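Local coordinates for ABC transporter sugar binding protein (Xanthomonas axonopodis pv. citri, PDB 3UOR) that probably binds maltose or related sugars in the periplasm as the solute-binding component of an ABC transporter, at residues Val142-Leu154 with Phe254-Asn268. Residues are numbered along the deposited sequence; the frame is centred on the assembly and turned at random.
Sequences VDTRLLFYRKDLL and FFNGYYAFYLSGPWN
Phe254 O is gripped twice at the end of helix 250-256: by Gly257 N, in a Schellman motif, and by Arg150 NH1 at 2.8 Å. The arginine N-H lies in the carbonyl plane, on a lone pair. Arg150 CG packs over the face of the Phe254 ring, a CH-pi contact 3.8 Å from the centroid. Beyond it, bends at chi2 (-91°) and chi3 (-52°) bring the guanidinium to Phe254 O. Arg150 NE and NH2 grip Asp152 side-on in a salt bridge, which fixes the rotation of the guanidinium. Leu146 with Ser264 and Phe148 with Tyr262 are antiparallel hydrogen-bonded pairs. Arg150 N adds a hydrogen bond to Ala260 O. Phe148 turns its ring edge to the carbonyls of Tyr262 and Ser264. At the far end, Trp267 sets its ring edge over one face of the Arg145 guanidinium, CH2 3.3 Å from Arg145 CZ, the planes 87° apart. Arg145 NE and NH2 grip Asp143 side-on in a salt bridge, and a water links Arg145 NH1 to Leu263 O. Strands 134-150 and 259-264 are neighbours in a mixed sheet, consistent with one lobe of the two-lobed solute-binding fold. Leu147 and Phe261 meet Ile187 of strand 187-188, Phe261 also packs on helix 166-180, and Leu146 and Pro266 rest on helix 359-364.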
ATOM      1  N   VAL A 142       2.246   5.946  -3.895  1.00 29.42           N
ATOM      2  CA  VAL A 142       1.448   5.308  -2.856  1.00 27.73           C
ATOM      3  C   VAL A 142       0.659   4.147  -3.454  1.00 33.90           C
ATOM      4  O   VAL A 142       0.087   4.253  -4.545  1.00 33.90           O
ATOM      5  CB  VAL A 142       0.448   6.291  -2.227  1.00 28.72           C
ATOM      6  CG1 VAL A 142      -0.256   5.674  -1.021  1.00 24.45           C
ATOM      7  CG2 VAL A 142       1.156   7.555  -1.810  1.00 28.40           C
ATOM      8  N   ASP A 143       0.665   3.032  -2.738  1.00 32.70           N
ATOM      9  CA  ASP A 143      -0.183   1.903  -3.075  1.00 27.36           C
ATOM     10  C   ASP A 143      -1.207   1.797  -1.960  1.00 27.76           C
ATOM     11  O   ASP A 143      -0.847   1.674  -0.795  1.00 30.30           O
ATOM     12  CB  ASP A 143       0.668   0.639  -3.158  1.00 34.78           C
ATOM     13  CG  ASP A 143      -0.166  -0.630  -3.265  1.00 43.13           C
ATOM     14  OD1 ASP A 143      -1.411  -0.549  -3.374  1.00 44.49           O
ATOM     15  OD2 ASP A 143       0.437  -1.717  -3.240  1.00 42.31           O
ATOM     16  N   THR A 144      -2.485   1.888  -2.300  1.00 27.55           N
ATOM     17  CA  THR A 144      -3.525   1.605  -1.322  1.00 25.37           C
ATOM     18  C   THR A 144      -4.631   0.802  -2.015  1.00 30.80           C
ATOM     19  O   THR A 144      -4.700   0.790  -3.242  1.00 33.95           O
ATOM     20  CB  THR A 144      -4.077   2.893  -0.682  1.00 26.08           C
ATOM     21  OG1 THR A 144      -4.926   2.557   0.427  1.00 26.01           O
ATOM     22  CG2 THR A 144      -4.888   3.664  -1.689  1.00 19.37           C
ATOM     23  N   ARG A 145      -5.478   0.125  -1.239  1.00 26.53           N
ATOM     24  CA  ARG A 145      -6.443  -0.826  -1.791  1.00 26.69           C
ATOM     25  C   ARG A 145      -7.865  -0.368  -1.534  1.00 19.95           C
ATOM     26  O   ARG A 145      -8.193   0.046  -0.432  1.00 24.99           O
ATOM     27  CB  ARG A 145      -6.236  -2.211  -1.141  1.00 28.59           C
ATOM     28  CG  ARG A 145      -4.780  -2.713  -1.224  1.00 24.80           C
ATOM     29  CD  ARG A 145      -4.308  -2.719  -2.673  1.00 33.23           C
ATOM     30  NE  ARG A 145      -2.874  -2.993  -2.784  1.00 39.11           N
ATOM     31  CZ  ARG A 145      -2.333  -4.206  -2.675  1.00 48.41           C
ATOM     32  NH1 ARG A 145      -3.110  -5.269  -2.454  1.00 30.14           N
ATOM     33  NH2 ARG A 145      -1.015  -4.359  -2.787  1.00 46.28           N
ATOM     34  N   LEU A 146      -8.715  -0.432  -2.549  1.00 20.00           N
ATOM     35  CA  LEU A 146     -10.088   0.035  -2.390  1.00 22.56           C
ATOM     36  C   LEU A 146     -10.957  -0.767  -3.357  1.00 25.98           C
ATOM     37  O   LEU A 146     -10.471  -1.723  -3.970  1.00 34.51           O
ATOM     38  CB  LEU A 146     -10.170   1.565  -2.623  1.00 22.28           C
ATOM     39  CG  LEU A 146      -9.554   2.167  -3.889  1.00 27.86           C
ATOM     40  CD1 LEU A 146     -10.119   1.502  -5.138  1.00 23.89           C
ATOM     41  CD2 LEU A 146      -9.723   3.721  -3.969  1.00 26.91           C
ATOM     42  N   LEU A 147     -12.227  -0.401  -3.518  1.00 30.72           N
ATOM     43  CA  LEU A 147     -13.141  -1.229  -4.316  1.00 29.35           C
ATOM     44  C   LEU A 147     -13.248  -0.849  -5.782  1.00 32.73           C
ATOM     45  O   LEU A 147     -13.661   0.248  -6.102  1.00 34.50           O
ATOM     46  CB  LEU A 147     -14.554  -1.201  -3.717  1.00 26.98           C
ATOM     47  CG  LEU A 147     -14.675  -1.560  -2.238  1.00 31.86           C
ATOM     48  CD1 LEU A 147     -16.066  -1.204  -1.745  1.00 26.47           C
ATOM     49  CD2 LEU A 147     -14.388  -3.043  -2.003  1.00 29.79           C
ATOM     50  N   PHE A 148     -12.892  -1.767  -6.669  1.00 32.06           N
ATOM     51  CA  PHE A 148     -13.291  -1.687  -8.068  1.00 29.87           C
ATOM     52  C   PHE A 148     -14.670  -2.310  -8.112  1.00 35.77           C
ATOM     53  O   PHE A 148     -14.894  -3.324  -7.464  1.00 36.05           O
ATOM     54  CB  PHE A 148     -12.328  -2.500  -8.951  1.00 31.43           C
ATOM     55  CG  PHE A 148     -10.987  -1.863  -9.115  1.00 34.80           C
ATOM     56  CD1 PHE A 148     -10.646  -1.221 -10.302  1.00 35.09           C
ATOM     57  CD2 PHE A 148     -10.080  -1.865  -8.083  1.00 28.49           C
ATOM     58  CE1 PHE A 148      -9.407  -0.612 -10.453  1.00 39.50           C
ATOM     59  CE2 PHE A 148      -8.838  -1.241  -8.229  1.00 32.78           C
ATOM     60  CZ  PHE A 148      -8.504  -0.622  -9.416  1.00 32.06           C
ATOM     61  N   TYR A 149     -15.594  -1.721  -8.870  1.00 32.91           N
ATOM     62  CA  TYR A 149     -16.966  -2.211  -8.881  1.00 30.27           C
ATOM     63  C   TYR A 149     -17.638  -2.126 -10.234  1.00 37.25           C
ATOM     64  O   TYR A 149     -17.324  -1.242 -11.035  1.00 37.78           O
ATOM     65  CB  TYR A 149     -17.827  -1.487  -7.845  1.00 31.75           C
ATOM     66  CG  TYR A 149     -18.107  -0.037  -8.150  1.00 35.72           C
ATOM     67  CD1 TYR A 149     -17.137   0.949  -7.926  1.00 32.30           C
ATOM     68  CD2 TYR A 149     -19.341   0.354  -8.656  1.00 36.32           C
ATOM     69  CE1 TYR A 149     -17.396   2.297  -8.202  1.00 37.67           C
ATOM     70  CE2 TYR A 149     -19.615   1.694  -8.933  1.00 39.88           C
ATOM     71  CZ  TYR A 149     -18.642   2.659  -8.704  1.00 38.88           C
ATOM     72  OH  TYR A 149     -18.931   3.972  -8.964  1.00 38.89           O
ATOM     73  N   ARG A 150     -18.559  -3.062 -10.473  1.00 32.99           N
ATOM     74  CA  ARG A 150     -19.422  -3.042 -11.649  1.00 39.02           C
ATOM     75  C   ARG A 150     -20.641  -2.168 -11.370  1.00 39.92           C
ATOM     76  O   ARG A 150     -21.497  -2.525 -10.553  1.00 36.59           O
ATOM     77  CB  ARG A 150     -19.866  -4.458 -12.008  1.00 34.00           C
ATOM     78  CG  ARG A 150     -18.728  -5.366 -12.504  1.00 34.11           C
ATOM     79  CD  ARG A 150     -18.581  -5.281 -14.015  1.00 37.40           C
ATOM     80  NE  ARG A 150     -19.863  -5.504 -14.707  1.00 40.04           N
ATOM     81  CZ  ARG A 150     -20.304  -6.699 -15.101  1.00 49.04           C
ATOM     82  NH1 ARG A 150     -19.573  -7.786 -14.884  1.00 55.81           N
ATOM     83  NH2 ARG A 150     -21.470  -6.813 -15.724  1.00 42.65           N
ATOM     84  N   LYS A 151     -20.702  -1.014 -12.037  1.00 33.94           N
ATOM     85  CA  LYS A 151     -21.797  -0.063 -11.859  1.00 36.78           C
ATOM     86  C   LYS A 151     -23.146  -0.667 -12.223  1.00 40.69           C
ATOM     87  O   LYS A 151     -24.128  -0.515 -11.493  1.00 41.65           O
ATOM     88  CB  LYS A 151     -21.566   1.193 -12.699  1.00 36.92           C
ATOM     89  CG  LYS A 151     -20.371   2.013 -12.271  1.00 52.88           C
ATOM     90  CD  LYS A 151     -20.224   3.274 -13.121  1.00 64.48           C
ATOM     91  CE  LYS A 151     -18.982   4.072 -12.706  1.00 72.27           C
ATOM     92  NZ  LYS A 151     -18.703   5.235 -13.595  1.00 74.43           N
ATOM     93  N   ASP A 152     -23.189  -1.338 -13.365  1.00 41.48           N
ATOM     94  CA  ASP A 152     -24.404  -2.007 -13.806  1.00 42.38           C
ATOM     95  C   ASP A 152     -24.884  -3.029 -12.768  1.00 46.06           C
ATOM     96  O   ASP A 152     -26.048  -3.020 -12.384  1.00 48.34           O
ATOM     97  CB  ASP A 152     -24.190  -2.653 -15.178  1.00 47.73           C
ATOM     98  CG  ASP A 152     -22.987  -3.586 -15.211  1.00 60.68           C
ATOM     99  OD1 ASP A 152     -22.131  -3.492 -14.311  1.00 60.18           O
ATOM    100  OD2 ASP A 152     -22.891  -4.413 -16.145  1.00 66.94           O
ATOM    101  N   LEU A 153     -23.991  -3.890 -12.288  1.00 48.05           N
ATOM    102  CA  LEU A 153     -24.385  -4.891 -11.287  1.00 39.46           C
ATOM    103  C   LEU A 153     -24.856  -4.233  -9.986  1.00 40.89           C
ATOM    104  O   LEU A 153     -25.762  -4.725  -9.324  1.00 40.06           O
ATOM    105  CB  LEU A 153     -23.241  -5.874 -11.016  1.00 34.71           C
ATOM    106  CG  LEU A 153     -23.170  -7.163 -11.851  1.00 49.46           C
ATOM    107  CD1 LEU A 153     -23.384  -6.880 -13.321  1.00 62.43           C
ATOM    108  CD2 LEU A 153     -21.854  -7.937 -11.640  1.00 32.63           C
ATOM    109  N   LEU A 154     -24.236  -3.112  -9.623  1.00 41.03           N
ATOM    110  CA  LEU A 154     -24.635  -2.367  -8.432  1.00 35.03           C
ATOM    111  C   LEU A 154     -26.057  -1.818  -8.593  1.00 38.56           C
ATOM    112  O   LEU A 154     -26.885  -1.909  -7.674  1.00 38.58           O
ATOM    113  CB  LEU A 154     -23.665  -1.215  -8.173  1.00 30.85           C
ATOM    114  CG  LEU A 154     -23.980  -0.360  -6.950  1.00 33.84           C
ATOM    115  CD1 LEU A 154     -23.843  -1.174  -5.670  1.00 33.65           C
ATOM    116  CD2 LEU A 154     -23.045   0.835  -6.913  1.00 32.83           C
ATOM    117  N   PHE A 254     -14.341 -10.457 -13.350  1.00 46.70           N
ATOM    118  CA  PHE A 254     -15.007  -9.216 -12.965  1.00 41.62           C
ATOM    119  C   PHE A 254     -15.987  -8.792 -14.056  1.00 46.34           C
ATOM    120  O   PHE A 254     -17.170  -8.558 -13.782  1.00 42.34           O
ATOM    121  CB  PHE A 254     -13.949  -8.141 -12.711  1.00 37.89           C
ATOM    122  CG  PHE A 254     -14.495  -6.766 -12.408  1.00 42.67           C
ATOM    123  CD1 PHE A 254     -14.785  -6.385 -11.111  1.00 41.89           C
ATOM    124  CD2 PHE A 254     -14.629  -5.820 -13.418  1.00 46.40           C
ATOM    125  CE1 PHE A 254     -15.236  -5.090 -10.831  1.00 39.65           C
ATOM    126  CE2 PHE A 254     -15.088  -4.529 -13.148  1.00 37.24           C
ATOM    127  CZ  PHE A 254     -15.387  -4.163 -11.859  1.00 35.32           C
ATOM    128  N   PHE A 255     -15.505  -8.718 -15.295  1.00 45.33           N
ATOM    129  CA  PHE A 255     -16.358  -8.318 -16.418  1.00 49.54           C
ATOM    130  C   PHE A 255     -17.352  -9.423 -16.828  1.00 56.65           C
ATOM    131  O   PHE A 255     -18.315  -9.175 -17.555  1.00 56.57           O
ATOM    132  CB  PHE A 255     -15.511  -7.880 -17.614  1.00 44.69           C
ATOM    133  CG  PHE A 255     -14.802  -6.566 -17.407  1.00 48.48           C
ATOM    134  CD1 PHE A 255     -15.510  -5.431 -17.065  1.00 48.02           C
ATOM    135  CD2 PHE A 255     -13.437  -6.468 -17.573  1.00 51.00           C
ATOM    136  CE1 PHE A 255     -14.865  -4.225 -16.871  1.00 47.16           C
ATOM    137  CE2 PHE A 255     -12.789  -5.262 -17.390  1.00 51.40           C
ATOM    138  CZ  PHE A 255     -13.505  -4.143 -17.041  1.00 43.87           C
ATOM    139  N   ASN A 256     -17.112 -10.637 -16.347  1.00 48.05           N
ATOM    140  CA  ASN A 256     -18.039 -11.739 -16.552  1.00 59.50           C
ATOM    141  C   ASN A 256     -19.122 -11.777 -15.490  1.00 56.97           C
ATOM    142  O   ASN A 256     -20.074 -12.538 -15.611  1.00 52.55           O
ATOM    143  CB  ASN A 256     -17.296 -13.077 -16.580  1.00 66.83           C
ATOM    144  CG  ASN A 256     -16.742 -13.402 -17.952  1.00 82.90           C
ATOM    145  OD1 ASN A 256     -17.244 -12.904 -18.966  1.00 89.28           O
ATOM    146  ND2 ASN A 256     -15.705 -14.241 -17.995  1.00 86.12           N
ATOM    147  N   GLY A 257     -18.976 -10.969 -14.445  1.00 48.12           N
ATOM    148  CA  GLY A 257     -20.003 -10.884 -13.425  1.00 46.48           C
ATOM    149  C   GLY A 257     -19.927 -11.957 -12.343  1.00 49.32           C
ATOM    150  O   GLY A 257     -20.857 -12.095 -11.550  1.00 52.91           O
ATOM    151  N   TYR A 258     -18.826 -12.703 -12.295  1.00 42.91           N
ATOM    152  CA  TYR A 258     -18.611 -13.688 -11.226  1.00 50.31           C
ATOM    153  C   TYR A 258     -18.621 -13.024  -9.843  1.00 51.90           C
ATOM    154  O   TYR A 258     -18.963 -13.650  -8.842  1.00 51.06           O
ATOM    155  CB  TYR A 258     -17.297 -14.459 -11.444  1.00 58.07           C
ATOM    156  CG  TYR A 258     -17.024 -15.582 -10.440  1.00 68.31           C
ATOM    157  CD1 TYR A 258     -18.020 -16.486 -10.075  1.00 77.09           C
ATOM    158  CD2 TYR A 258     -15.758 -15.758  -9.890  1.00 72.25           C
ATOM    159  CE1 TYR A 258     -17.762 -17.519  -9.167  1.00 79.07           C
ATOM    160  CE2 TYR A 258     -15.490 -16.791  -8.986  1.00 69.98           C
ATOM    161  CZ  TYR A 258     -16.494 -17.661  -8.629  1.00 80.28           C
ATOM    162  OH  TYR A 258     -16.217 -18.674  -7.737  1.00 87.38           O
ATOM    163  N   TYR A 259     -18.240 -11.750  -9.795  1.00 53.75           N
ATOM    164  CA  TYR A 259     -18.337 -10.960  -8.573  1.00 41.91           C
ATOM    165  C   TYR A 259     -18.436  -9.494  -8.954  1.00 43.69           C
ATOM    166  O   TYR A 259     -17.850  -9.076  -9.951  1.00 46.74           O
ATOM    167  CB  TYR A 259     -17.131 -11.206  -7.650  1.00 45.22           C
ATOM    168  CG  TYR A 259     -15.809 -11.329  -8.372  1.00 44.81           C
ATOM    169  CD1 TYR A 259     -15.279 -12.577  -8.677  1.00 45.51           C
ATOM    170  CD2 TYR A 259     -15.100 -10.204  -8.754  1.00 41.79           C
ATOM    171  CE1 TYR A 259     -14.093 -12.697  -9.336  1.00 48.52           C
ATOM    172  CE2 TYR A 259     -13.902 -10.313  -9.426  1.00 46.33           C
ATOM    173  CZ  TYR A 259     -13.405 -11.563  -9.715  1.00 50.67           C
ATOM    174  OH  TYR A 259     -12.203 -11.688 -10.371  1.00 58.09           O
ATOM    175  N   ALA A 260     -19.170  -8.724  -8.151  1.00 30.92           N
ATOM    176  CA  ALA A 260     -19.427  -7.318  -8.431  1.00 27.84           C
ATOM    177  C   ALA A 260     -18.307  -6.370  -7.981  1.00 36.45           C
ATOM    178  O   ALA A 260     -18.048  -5.335  -8.639  1.00 36.57           O
ATOM    179  CB  ALA A 260     -20.748  -6.915  -7.786  1.00 31.07           C
ATOM    180  N   PHE A 261     -17.671  -6.702  -6.850  1.00 36.17           N
ATOM    181  CA  PHE A 261     -16.568  -5.902  -6.296  1.00 31.39           C
ATOM    182  C   PHE A 261     -15.260  -6.675  -6.280  1.00 32.63           C
ATOM    183  O   PHE A 261     -15.227  -7.902  -6.098  1.00 36.80           O
ATOM    184  CB  PHE A 261     -16.831  -5.464  -4.840  1.00 28.42           C
ATOM    185  CG  PHE A 261     -18.117  -4.712  -4.626  1.00 31.99           C
ATOM    186  CD1 PHE A 261     -18.731  -4.024  -5.661  1.00 34.73           C
ATOM    187  CD2 PHE A 261     -18.696  -4.670  -3.359  1.00 31.93           C
ATOM    188  CE1 PHE A 261     -19.901  -3.312  -5.442  1.00 29.59           C
ATOM    189  CE2 PHE A 261     -19.865  -3.969  -3.135  1.00 33.74           C
ATOM    190  CZ  PHE A 261     -20.468  -3.286  -4.175  1.00 35.32           C
ATOM    191  N   TYR A 262     -14.174  -5.929  -6.408  1.00 35.15           N
ATOM    192  CA  TYR A 262     -12.836  -6.468  -6.291  1.00 28.90           C
ATOM    193  C   TYR A 262     -12.036  -5.456  -5.471  1.00 36.65           C
ATOM    194  O   TYR A 262     -11.908  -4.292  -5.859  1.00 31.51           O
ATOM    195  CB  TYR A 262     -12.240  -6.675  -7.683  1.00 32.22           C
ATOM    196  CG  TYR A 262     -10.819  -7.192  -7.722  1.00 31.44           C
ATOM    197  CD1 TYR A 262     -10.409  -8.240  -6.912  1.00 40.35           C
ATOM    198  CD2 TYR A 262      -9.903  -6.667  -8.619  1.00 35.21           C
ATOM    199  CE1 TYR A 262      -9.106  -8.723  -6.968  1.00 37.81           C
ATOM    200  CE2 TYR A 262      -8.586  -7.146  -8.689  1.00 34.17           C
ATOM    201  CZ  TYR A 262      -8.200  -8.166  -7.860  1.00 39.88           C
ATOM    202  OH  TYR A 262      -6.910  -8.629  -7.929  1.00 35.63           O
ATOM    203  N   LEU A 263     -11.536  -5.893  -4.320  1.00 31.62           N
ATOM    204  CA  LEU A 263     -10.782  -5.025  -3.436  1.00 35.31           C
ATOM    205  C   LEU A 263      -9.296  -5.049  -3.789  1.00 37.10           C
ATOM    206  O   LEU A 263      -8.601  -6.001  -3.454  1.00 34.58           O
ATOM    207  CB  LEU A 263     -10.994  -5.459  -1.993  1.00 36.49           C
ATOM    208  CG  LEU A 263     -10.854  -4.386  -0.911  1.00 33.90           C
ATOM    209  CD1 LEU A 263     -11.270  -4.952   0.424  1.00 29.01           C
ATOM    210  CD2 LEU A 263      -9.410  -3.869  -0.877  1.00 29.77           C
ATOM    211  N   SER A 264      -8.792  -3.998  -4.438  1.00 33.58           N
ATOM    212  CA  SER A 264      -7.410  -4.043  -4.937  1.00 29.57           C
ATOM    213  C   SER A 264      -6.817  -2.655  -5.232  1.00 30.98           C
ATOM    214  O   SER A 264      -7.416  -1.623  -4.922  1.00 30.60           O
ATOM    215  CB  SER A 264      -7.350  -4.923  -6.201  1.00 30.78           C
ATOM    216  OG  SER A 264      -6.041  -5.394  -6.449  1.00 39.53           O
ATOM    217  N   GLY A 265      -5.642  -2.640  -5.842  1.00 29.83           N
ATOM    218  CA  GLY A 265      -4.840  -1.427  -5.939  1.00 32.12           C
ATOM    219  C   GLY A 265      -4.802  -0.716  -7.287  1.00 35.41           C
ATOM    220  O   GLY A 265      -5.465  -1.137  -8.236  1.00 36.76           O
ATOM    221  N   PRO A 266      -4.008   0.371  -7.373  1.00 27.08           N
ATOM    222  CA  PRO A 266      -4.011   1.300  -8.513  1.00 29.41           C
ATOM    223  C   PRO A 266      -3.582   0.672  -9.833  1.00 36.30           C
ATOM    224  O   PRO A 266      -4.071   1.109 -10.870  1.00 48.50           O
ATOM    225  CB  PRO A 266      -3.015   2.408  -8.096  1.00 29.73           C
ATOM    226  CG  PRO A 266      -2.284   1.881  -6.891  1.00 32.36           C
ATOM    227  CD  PRO A 266      -3.237   0.891  -6.234  1.00 25.78           C
ATOM    228  N   TRP A 267      -2.690  -0.316  -9.798  1.00 34.54           N
ATOM    229  CA  TRP A 267      -2.216  -0.955 -11.028  1.00 39.42           C
ATOM    230  C   TRP A 267      -3.367  -1.614 -11.791  1.00 37.68           C
ATOM    231  O   TRP A 267      -3.257  -1.858 -12.987  1.00 42.87           O
ATOM    232  CB  TRP A 267      -1.135  -2.003 -10.730  1.00 40.01           C
ATOM    233  CG  TRP A 267      -1.702  -3.174  -9.974  1.00 49.77           C
ATOM    234  CD1 TRP A 267      -2.250  -4.309 -10.506  1.00 53.34           C
ATOM    235  CD2 TRP A 267      -1.822  -3.298  -8.549  1.00 52.25           C
ATOM    236  NE1 TRP A 267      -2.690  -5.142  -9.499  1.00 54.88           N
ATOM    237  CE2 TRP A 267      -2.441  -4.546  -8.289  1.00 55.59           C
ATOM    238  CE3 TRP A 267      -1.453  -2.483  -7.468  1.00 49.57           C
ATOM    239  CZ2 TRP A 267      -2.702  -4.999  -6.990  1.00 52.10           C
ATOM    240  CZ3 TRP A 267      -1.712  -2.933  -6.175  1.00 56.91           C
ATOM    241  CH2 TRP A 267      -2.334  -4.186  -5.949  1.00 58.55           C
ATOM    242  N   ASN A 268      -4.477  -1.894 -11.114  1.00 32.58           N
ATOM    243  CA  ASN A 268      -5.603  -2.520 -11.808  1.00 28.19           C
ATOM    244  C   ASN A 268      -6.345  -1.580 -12.746  1.00 40.99           C
ATOM    245  O   ASN A 268      -7.014  -2.032 -13.678  1.00 43.98           O
ATOM    246  CB  ASN A 268      -6.604  -3.136 -10.821  1.00 30.65           C
ATOM    247  CG  ASN A 268      -6.080  -4.400 -10.175  1.00 44.85           C
ATOM    248  OD1 ASN A 268      -5.851  -4.443  -8.965  1.00 51.37           O
ATOM    249  ND2 ASN A 268      -5.881  -5.434 -10.977  1.00 43.58           N
TER
HETATM  250  O   HOH W   1      -6.045  -5.852  -2.137  1.00 39.96           O
HETATM  251  O   HOH W   2     -21.454  -9.897 -16.746  1.00 56.45           O